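Local coordinates for protein intracellular serine protease (Bacillus licheniformis, PDB 4ZOQ) that probably acts as a subtilisin-like serine endopeptidase of the S8 family that cleaves lanthipeptide precursors, at residues B[231-234]-B[235-239]. Numbering follows the deposited sequence.
Sequences GETY and DQDGM
Thr233 and Asp237 close a single helical turn side chain to side chain: OG1 of Thr233 donates to OD2 of Asp237 at 2.5 Å, meeting the carboxylate from above its plane, 41° out of it. Asp237 reaches back because its CG sits between backbone N and carbonyl carbon (chi1 59°), and the two side chains cross nearly at right angles. Its other oxygen, OD1, accepts from Met239 N at 2.9 Å, an Asx turn that carries the chain out of the helix. Within the turn, the backbone is tight: Thr233 O takes both Gln236 N (2.7 Å) and Asp237 N (2.9 Å), while Gly238 N reaches Tyr234 O at 2.9 Å. Gly238 has positive phi (80°), where a CB would jam against the preceding carbonyl. The Tyr234 ring presents its edge to Met239, with CD1 3.5 Å from Met239 O. The side of the turn at Asp235 is looser: a water, not a protein group, accepts from Asp235 N at 3.1 Å, and Asp235 OD1 turns to the Tyr229 hydroxyl. Cutting Asp237 back to alanine is likely to leave Thr233 OG1 and Met239 N without their acceptor and to take one carboxylate from Arg241, the salt-bridge partner of OD2. The turn lies at the surface, away from the predicted charge relay residues; held by Thr233 OG1, Met239 N and Arg241, the Asp237 carboxylate ties its start to its exit.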
# COMPACT_ATOMS: atom_id res chain seq x y z
N GLY B 231 -14.28 17.21 5.63
CA GLY B 231 -15.13 18.20 4.98
C GLY B 231 -14.34 18.89 3.91
O GLY B 231 -13.12 18.86 3.97
N GLU B 232 -15.00 19.57 2.97
CA GLU B 232 -14.26 20.24 1.89
C GLU B 232 -13.44 21.39 2.41
O GLU B 232 -12.37 21.69 1.88
CB GLU B 232 -15.21 20.81 0.84
CG GLU B 232 -15.73 19.84 -0.17
CD GLU B 232 -14.74 19.52 -1.27
OE1 GLU B 232 -13.87 20.37 -1.60
OE2 GLU B 232 -14.90 18.43 -1.85
N THR B 233 -14.00 22.08 3.40
CA THR B 233 -13.39 23.25 4.03
C THR B 233 -13.25 23.13 5.56
O THR B 233 -13.02 24.13 6.25
CB THR B 233 -14.17 24.55 3.65
OG1 THR B 233 -15.54 24.40 4.03
CG2 THR B 233 -14.11 24.79 2.13
N TYR B 234 -13.49 21.93 6.09
CA TYR B 234 -13.34 21.62 7.51
C TYR B 234 -12.10 22.26 8.14
O TYR B 234 -12.15 22.74 9.26
CB TYR B 234 -13.29 20.10 7.74
CG TYR B 234 -12.81 19.74 9.13
CD1 TYR B 234 -13.66 19.77 10.21
CD2 TYR B 234 -11.47 19.45 9.36
CE1 TYR B 234 -13.22 19.47 11.48
CE2 TYR B 234 -11.02 19.17 10.62
CZ TYR B 234 -11.90 19.17 11.68
OH TYR B 234 -11.47 18.87 12.96
N ASP B 235 -10.99 22.25 7.41
CA ASP B 235 -9.77 22.83 7.95
C ASP B 235 -9.99 24.29 8.29
O ASP B 235 -9.37 24.80 9.23
CB ASP B 235 -8.61 22.70 6.98
CG ASP B 235 -8.09 21.29 6.88
OD1 ASP B 235 -8.42 20.46 7.76
OD2 ASP B 235 -7.33 21.01 5.93
N GLN B 236 -10.83 24.99 7.52
CA GLN B 236 -11.08 26.40 7.82
C GLN B 236 -12.32 26.68 8.65
O GLN B 236 -12.35 27.67 9.36
CB GLN B 236 -11.18 27.23 6.54
CG GLN B 236 -9.88 27.36 5.82
CD GLN B 236 -9.61 26.19 4.93
OE1 GLN B 236 -10.51 25.40 4.62
NE2 GLN B 236 -8.34 26.01 4.57
N ASP B 237 -13.33 25.82 8.61
CA ASP B 237 -14.56 26.23 9.26
C ASP B 237 -14.96 25.31 10.40
O ASP B 237 -15.92 25.59 11.10
CB ASP B 237 -15.69 26.39 8.22
CG ASP B 237 -16.00 25.10 7.46
OD1 ASP B 237 -15.88 24.00 8.03
OD2 ASP B 237 -16.43 25.21 6.27
N GLY B 238 -14.23 24.22 10.59
CA GLY B 238 -14.51 23.33 11.70
C GLY B 238 -15.66 22.36 11.53
O GLY B 238 -15.97 21.59 12.44
N MET B 239 -16.36 22.45 10.42
CA MET B 239 -17.53 21.61 10.17
C MET B 239 -17.23 20.33 9.43
O MET B 239 -16.59 20.33 8.38
CB MET B 239 -18.62 22.41 9.46
CG MET B 239 -19.21 23.47 10.35
SD MET B 239 -20.33 24.53 9.43
CE MET B 239 -19.15 25.66 8.70
O HOH W 1 -10.66 21.20 4.56